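Long-range contacts in chitin elicitor receptor kinase 1 (Arabidopsis thaliana, PDB 4EBY), which recognises chitin oligomers from fungal cell walls through its LysM ectodomain and probably signals in plant immunity by chitin-induced dimerization: residues Phe79-Arg84 against Ile94-Asn99; Asn128-Asp133 against Gly141-Tyr146. All blocks are in the same frame, centred on the assembly; numbering follows the deposited sequence.

Contact 1: residues Phe79-Arg84 against Ile94-Asn99; sequences FSYSVR and ISNYAN. With NAG (2-acetamido-2-deoxy-beta-D-glucopyranose), chain C; NAG (2-acetamido-2-deoxy-beta-D-glucopyranose), chain F.
The ring of Tyr-97 meets Tyr-81 at its edge, with Tyr-81 CG lying in its plane, while Phe-79 CB comes up obliquely near CE1. The two tyrosine planes stand 79° apart in an oblique pairing, and Tyr-81 CD1 lies 3.8 Å from Tyr-97 CE2. At the tip of the phenol, Tyr-97 OH sits 3.3 Å from Tyr-81 CB, close to the strand. Chi1 of 175° swings the Tyr-81 ring away from its own backbone N toward the helix end, where the Asn-96 side chain crosses it at about a right angle, ring and amide planes 70° apart. Tyr-97 is the first residue to leave the helix. Just beyond, Asn-99 ND2 carries an N-linked NAG on C1, and the sugar's N2 turns back to bond Ile-94 O at 2.9 Å. Ala-98 CB packs against C8 of the same acetamide.

Both tyrosine hydroxyls find hydrogen-bond partners outside the two segments: Tyr-81 OH binds Asp-87 OD2 and Tyr-97 OH binds Asn-26 O. Strand and helix end of this LysM unit are therefore joined mainly by aromatic and aliphatic carbon, with both buried hydroxyls bonded to outside residues and the acetamide of the glycan held by a helix-end carbonyl.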
loop_
_atom_site.group_PDB
_atom_site.type_symbol
_atom_site.label_atom_id
_atom_site.label_comp_id
_atom_site.label_asym_id
_atom_site.label_seq_id
_atom_site.Cartn_x
_atom_site.Cartn_y
_atom_site.Cartn_z
ATOM N N PHE A 79 5.096 8.248 4.409
ATOM C CA PHE A 79 5.762 8.645 3.162
ATOM C C PHE A 79 5.839 10.159 3.085
ATOM O O PHE A 79 5.238 10.885 3.894
ATOM C CB PHE A 79 5.024 8.101 1.940
ATOM C CG PHE A 79 5.035 6.608 1.843
ATOM C CD1 PHE A 79 6.152 5.954 1.347
ATOM C CD2 PHE A 79 3.940 5.861 2.246
ATOM C CE1 PHE A 79 6.180 4.574 1.259
ATOM C CE2 PHE A 79 3.947 4.483 2.145
ATOM C CZ PHE A 79 5.079 3.829 1.646
ATOM N N SER A 80 6.614 10.656 2.115
ATOM C CA SER A 80 6.718 12.093 1.912
ATOM C C SER A 80 6.402 12.402 0.452
ATOM O O SER A 80 6.786 11.652 -0.454
ATOM C CB SER A 80 8.118 12.601 2.272
ATOM O OG SER A 80 8.368 12.499 3.667
ATOM N N TYR A 81 5.705 13.508 0.226
ATOM C CA TYR A 81 5.231 13.851 -1.110
ATOM C C TYR A 81 5.468 15.318 -1.404
ATOM O O TYR A 81 5.044 16.183 -0.647
ATOM C CB TYR A 81 3.733 13.523 -1.254
ATOM C CG TYR A 81 3.180 13.970 -2.576
ATOM C CD1 TYR A 81 3.450 13.248 -3.738
ATOM C CD2 TYR A 81 2.413 15.125 -2.676
ATOM C CE1 TYR A 81 2.971 13.676 -4.953
ATOM C CE2 TYR A 81 1.920 15.561 -3.901
ATOM C CZ TYR A 81 2.210 14.833 -5.028
ATOM O OH TYR A 81 1.735 15.272 -6.239
ATOM N N SER A 82 6.162 15.609 -2.515
ATOM C CA SER A 82 6.364 16.995 -2.915
ATOM C C SER A 82 5.219 17.470 -3.803
ATOM O O SER A 82 4.918 16.864 -4.841
ATOM C CB SER A 82 7.719 17.160 -3.605
ATOM O OG SER A 82 7.900 18.518 -4.000
ATOM N N VAL A 83 4.571 18.550 -3.371
ATOM C CA VAL A 83 3.362 19.055 -4.007
ATOM C C VAL A 83 3.610 19.673 -5.378
ATOM O O VAL A 83 4.548 20.469 -5.559
ATOM C CB VAL A 83 2.656 20.075 -3.095
ATOM C CG1 VAL A 83 1.498 20.719 -3.801
ATOM C CG2 VAL A 83 2.168 19.354 -1.847
ATOM N N ARG A 84 2.743 19.306 -6.320
ATOM C CA ARG A 84 2.773 19.834 -7.683
ATOM C C ARG A 84 1.543 20.692 -8.011
ATOM O O ARG A 84 0.594 20.804 -7.220
ATOM C CB ARG A 84 2.900 18.670 -8.667
ATOM C CG ARG A 84 4.122 17.802 -8.415
ATOM C CD ARG A 84 3.926 16.395 -8.946
ATOM N NE ARG A 84 3.765 16.383 -10.396
ATOM C CZ ARG A 84 4.772 16.280 -11.259
ATOM N NH1 ARG A 84 6.020 16.180 -10.819
ATOM N NH2 ARG A 84 4.530 16.279 -12.561
ATOM N N ILE A 94 -6.552 9.964 -3.709
ATOM C CA ILE A 94 -7.262 9.035 -4.592
ATOM C C ILE A 94 -6.468 8.668 -5.832
ATOM O O ILE A 94 -6.638 7.579 -6.382
ATOM C CB ILE A 94 -8.676 9.521 -5.000
ATOM C CG1 ILE A 94 -8.611 10.642 -6.034
ATOM C CG2 ILE A 94 -9.488 9.919 -3.767
ATOM C CD1 ILE A 94 -9.958 10.950 -6.668
ATOM N N SER A 95 -5.597 9.581 -6.254
ATOM C CA SER A 95 -4.838 9.399 -7.475
ATOM C C SER A 95 -3.352 9.150 -7.200
ATOM O O SER A 95 -2.841 8.053 -7.470
ATOM C CB SER A 95 -5.042 10.617 -8.391
ATOM O OG SER A 95 -4.381 10.413 -9.625
ATOM N N ASN A 96 -2.655 10.140 -6.642
ATOM C CA ASN A 96 -1.201 10.016 -6.468
ATOM C C ASN A 96 -0.805 8.823 -5.592
ATOM O O ASN A 96 0.202 8.175 -5.840
ATOM C CB ASN A 96 -0.606 11.312 -5.908
ATOM C CG ASN A 96 -0.956 12.528 -6.760
ATOM O OD1 ASN A 96 -2.109 12.935 -6.828
ATOM N ND2 ASN A 96 0.037 13.112 -7.393
ATOM N N TYR A 97 -1.619 8.537 -4.564
ATOM C CA TYR A 97 -1.400 7.372 -3.699
ATOM C C TYR A 97 -2.428 6.235 -3.871
ATOM O O TYR A 97 -2.426 5.279 -3.093
ATOM C CB TYR A 97 -1.284 7.812 -2.215
ATOM C CG TYR A 97 0.061 8.451 -1.973
ATOM C CD1 TYR A 97 1.147 7.707 -1.539
ATOM C CD2 TYR A 97 0.260 9.803 -2.250
ATOM C CE1 TYR A 97 2.412 8.291 -1.381
ATOM C CE2 TYR A 97 1.509 10.394 -2.086
ATOM C CZ TYR A 97 2.578 9.640 -1.662
ATOM O OH TYR A 97 3.818 10.249 -1.514
ATOM N N ALA A 98 -3.276 6.331 -4.892
ATOM C CA ALA A 98 -4.119 5.215 -5.314
ATOM C C ALA A 98 -4.917 4.594 -4.166
ATOM O O ALA A 98 -4.998 3.367 -4.035
ATOM C CB ALA A 98 -3.261 4.144 -5.995
ATOM N N ASN A 99 -5.499 5.466 -3.355
ATOM C CA ASN A 99 -6.310 5.061 -2.193
ATOM C C ASN A 99 -5.594 4.307 -1.086
ATOM O O ASN A 99 -6.250 3.686 -0.223
ATOM C CB ASN A 99 -7.577 4.342 -2.645
ATOM C CG ASN A 99 -8.441 5.228 -3.505
ATOM O OD1 ASN A 99 -8.720 6.379 -3.139
ATOM N ND2 ASN A 99 -8.838 4.712 -4.678
HETATM C C1 NAG C . -9.601 5.611 -5.522
HETATM C C2 NAG C . -9.438 5.085 -6.954
HETATM C C3 NAG C . -10.316 5.880 -7.928
HETATM C C4 NAG C . -11.745 6.049 -7.426
HETATM C C5 NAG C . -11.761 6.446 -5.952
HETATM C C6 NAG C . -13.175 6.490 -5.378
HETATM C C7 NAG C . -7.348 4.206 -7.895
HETATM C C8 NAG C . -5.958 4.506 -8.411
HETATM N N2 NAG C . -8.055 5.208 -7.360
HETATM O O3 NAG C . -10.324 5.280 -9.214
HETATM O O4 NAG C . -12.377 7.066 -8.179
HETATM O O5 NAG C . -10.986 5.533 -5.195
HETATM O O6 NAG C . -13.744 5.199 -5.474
HETATM O O7 NAG C . -7.789 3.059 -7.969
HETATM C C1 NAG F . -8.641 9.578 -14.258
HETATM C C2 NAG F . -8.995 9.894 -12.797
HETATM C C3 NAG F . -10.466 10.249 -12.629
HETATM C C4 NAG F . -10.875 11.302 -13.646
HETATM C C5 NAG F . -10.373 10.963 -15.050
HETATM C C6 NAG F . -10.669 12.104 -16.017
HETATM C C7 NAG F . -7.867 9.015 -10.861
HETATM C C8 NAG F . -7.197 7.827 -10.221
HETATM N N2 NAG F . -8.658 8.797 -11.911
HETATM O O3 NAG F . -10.694 10.733 -11.311
HETATM O O4 NAG F . -12.282 11.390 -13.676
HETATM O O5 NAG F . -8.980 10.705 -15.033
HETATM O O6 NAG F . -10.061 13.288 -15.546
HETATM O O7 NAG F . -7.670 10.143 -10.412
#

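Contact 2: residues Asn128-Asp133 against Gly141-Tyr146; sequences NCSCGD and GLFVTY. With NAG (2-acetamido-2-deoxy-beta-D-glucopyranose), chain D.
Thr-145 OG1 donates to Asn-128 O at 2.7 Å, the one direct hydrogen bond between the segments. The approach is bent, with a C=O...donor angle of 138° and the hydroxyl tilted 19° from the carbonyl plane. Chi1 of -64° sets OG1 anti to the carbonyl carbon of Thr-145, where it can face the loop. The same oxygen also accepts from a water 2.9 Å away, so it is held by two partners, one as donor and one as acceptor. This water takes the hydrogen of Ser-130 N and gives a weak bond to Phe-143 O. A second water accepts from Phe-143 N and donates to Ser-130 O, at 2.8 Å in each case. The segments run roughly antiparallel, yet at Ser-130 and Phe-143 water stands in for direct backbone pairing.

Next to these bridges, Ser-130 OG sits over one face of the Phe-143 ring, 4.1 Å above its plane and offset toward the rim. Gly-132 N donates to that hydroxyl at 3.0 Å in a nearly straight bond, closing an ST turn that holds OG in place. Beyond it, Cys-131 C lies 3.7 Å from Phe-143 CE2, and the backbone angles of Gly-132 would jam any CB against the carbonyl O of Cys-131, hence glycine. Where strand 122-128 ends, Asn-128 ND2 carries a covalently attached NAG.

Disulfides from Cys-129 to Cys-67 of strand 60-70 and from Cys-131 to Cys-5 near the N terminus anchor the loop. Phe-143 meets Tyr-171 of helix 165-171 edge to face, and Tyr-185 of strand 183-187 touches Asn-128, Ser-130 and Thr-145. Strand 143-147 itself lies between strands 8-13 and 183-187, so Phe-143 and Thr-145 reach from the sheet to the cystine-braced loop that follows strand 122-128.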
loop_
_atom_site.group_PDB
_atom_site.type_symbol
_atom_site.label_atom_id
_atom_site.label_comp_id
_atom_site.label_asym_id
_atom_site.label_seq_id
_atom_site.Cartn_x
_atom_site.Cartn_y
_atom_site.Cartn_z
ATOM N N ASN A 128 -1.259 2.781 6.174
ATOM C CA ASN A 128 -1.239 1.807 7.256
ATOM C C ASN A 128 -0.780 0.440 6.773
ATOM O O ASN A 128 -0.716 0.183 5.563
ATOM C CB ASN A 128 -2.624 1.718 7.876
ATOM C CG ASN A 128 -2.962 2.941 8.688
ATOM O OD1 ASN A 128 -2.065 3.677 9.126
ATOM N ND2 ASN A 128 -4.269 3.146 8.927
ATOM N N CYS A 129 -0.434 -0.428 7.723
ATOM C CA CYS A 129 0.022 -1.767 7.359
ATOM C C CYS A 129 -0.322 -2.722 8.478
ATOM O O CYS A 129 -0.808 -2.301 9.523
ATOM C CB CYS A 129 1.539 -1.770 7.115
ATOM S SG CYS A 129 2.559 -0.999 8.440
ATOM N N SER A 130 -0.048 -4.001 8.242
ATOM C CA SER A 130 -0.244 -5.044 9.247
ATOM C C SER A 130 0.973 -5.952 9.273
ATOM O O SER A 130 1.590 -6.180 8.232
ATOM C CB SER A 130 -1.454 -5.891 8.885
ATOM O OG SER A 130 -1.634 -6.928 9.865
ATOM N N CYS A 131 1.275 -6.486 10.463
ATOM C CA CYS A 131 2.290 -7.521 10.640
ATOM C C CYS A 131 1.663 -8.882 10.920
ATOM O O CYS A 131 2.381 -9.851 11.182
ATOM C CB CYS A 131 3.267 -7.150 11.763
ATOM S SG CYS A 131 4.179 -5.615 11.396
ATOM N N GLY A 132 0.338 -8.952 10.854
ATOM C CA GLY A 132 -0.366 -10.199 11.126
ATOM C C GLY A 132 -1.028 -10.249 12.487
ATOM O O GLY A 132 -1.122 -9.245 13.200
ATOM N N ASP A 133 -1.484 -11.446 12.851
ATOM C CA ASP A 133 -2.250 -11.651 14.067
ATOM C C ASP A 133 -2.139 -13.141 14.364
ATOM O O ASP A 133 -2.667 -13.975 13.631
ATOM C CB ASP A 133 -3.704 -11.260 13.839
ATOM C CG ASP A 133 -4.543 -11.378 15.096
ATOM O OD1 ASP A 133 -4.088 -12.016 16.067
ATOM O OD2 ASP A 133 -5.662 -10.831 15.101
ATOM N N GLY A 141 3.195 -13.400 7.995
ATOM C CA GLY A 141 3.825 -12.290 8.682
ATOM C C GLY A 141 4.159 -11.138 7.747
ATOM O O GLY A 141 4.790 -10.175 8.171
ATOM N N LEU A 142 3.748 -11.243 6.488
ATOM C CA LEU A 142 3.966 -10.176 5.505
ATOM C C LEU A 142 2.623 -9.887 4.866
ATOM O O LEU A 142 1.943 -10.810 4.396
ATOM C CB LEU A 142 4.969 -10.629 4.429
ATOM C CG LEU A 142 5.116 -9.662 3.252
ATOM C CD1 LEU A 142 5.693 -8.325 3.720
ATOM C CD2 LEU A 142 6.044 -10.255 2.199
ATOM N N PHE A 143 2.229 -8.615 4.872
ATOM C CA PHE A 143 0.877 -8.222 4.471
ATOM C C PHE A 143 0.848 -7.117 3.459
ATOM O O PHE A 143 1.651 -6.177 3.528
ATOM C CB PHE A 143 0.039 -7.820 5.688
ATOM C CG PHE A 143 -0.366 -9.005 6.506
ATOM C CD1 PHE A 143 -1.626 -9.558 6.353
ATOM C CD2 PHE A 143 0.542 -9.617 7.347
ATOM C CE1 PHE A 143 -1.977 -10.717 7.058
ATOM C CE2 PHE A 143 0.217 -10.760 8.039
ATOM C CZ PHE A 143 -1.054 -11.300 7.919
ATOM N N VAL A 144 -0.096 -7.252 2.537
ATOM C CA VAL A 144 -0.349 -6.244 1.513
ATOM C C VAL A 144 -1.453 -5.337 2.022
ATOM O O VAL A 144 -2.525 -5.801 2.421
ATOM C CB VAL A 144 -0.844 -6.872 0.194
ATOM C CG1 VAL A 144 -1.034 -5.800 -0.873
ATOM C CG2 VAL A 144 0.128 -7.962 -0.316
ATOM N N THR A 145 -1.179 -4.042 2.028
ATOM C CA THR A 145 -2.206 -3.043 2.244
ATOM C C THR A 145 -2.913 -2.854 0.901
ATOM O O THR A 145 -2.335 -2.326 -0.065
ATOM C CB THR A 145 -1.547 -1.738 2.700
ATOM O OG1 THR A 145 -0.916 -1.970 3.969
ATOM C CG2 THR A 145 -2.577 -0.637 2.853
ATOM N N TYR A 146 -4.153 -3.318 0.836
ATOM C CA TYR A 146 -4.837 -3.525 -0.430
ATOM C C TYR A 146 -6.095 -2.674 -0.499
ATOM O O TYR A 146 -7.092 -2.977 0.139
ATOM C CB TYR A 146 -5.181 -5.029 -0.553
ATOM C CG TYR A 146 -5.789 -5.457 -1.873
ATOM C CD1 TYR A 146 -5.020 -6.098 -2.832
ATOM C CD2 TYR A 146 -7.143 -5.262 -2.138
ATOM C CE1 TYR A 146 -5.566 -6.522 -4.032
ATOM C CE2 TYR A 146 -7.700 -5.679 -3.350
ATOM C CZ TYR A 146 -6.894 -6.306 -4.288
ATOM O OH TYR A 146 -7.407 -6.745 -5.490
HETATM C C1 NAG D . -4.615 4.155 9.912
HETATM C C2 NAG D . -5.740 4.990 9.292
HETATM C C3 NAG D . -6.310 6.005 10.279
HETATM C C4 NAG D . -6.579 5.390 11.635
HETATM C C5 NAG D . -5.412 4.516 12.087
HETATM C C6 NAG D . -5.707 3.807 13.404
HETATM C C7 NAG D . -5.411 5.488 6.924
HETATM C C8 NAG D . -4.796 6.471 5.930
HETATM N N2 NAG D . -5.217 5.775 8.189
HETATM O O3 NAG D . -7.499 6.584 9.773
HETATM O O4 NAG D . -6.769 6.451 12.555
HETATM O O5 NAG D . -5.111 3.554 11.095
HETATM O O6 NAG D . -6.843 2.979 13.296
HETATM O O7 NAG D . -6.015 4.480 6.557
HETATM O O HOH W 1 0.166 -4.292 5.253
HETATM O O HOH W 2 3.700 -6.940 6.614
#

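In the fold
From the N terminus, strands 8-13 and 60-70 precede strand 74-82 in the sheet. Contact 1 closes the connection from there into helix 89-96, folding the helix end back on the strand. The chain passes helix 103-109 and returns as strand 122-128, which pairs with 74-82 and completes the beta-alpha-alpha-beta order of a LysM unit. Contact 2 opens as this strand ends and closes the loop into strand 143-147, which belongs to the following LysM domain. They run in series, neither nested nor crossed. Their centres lie about 21 Å apart on opposite sides of the chain's centre, but both reach the same six-stranded sheet: contact 1 works within one unit, contact 2 probably links it to the next.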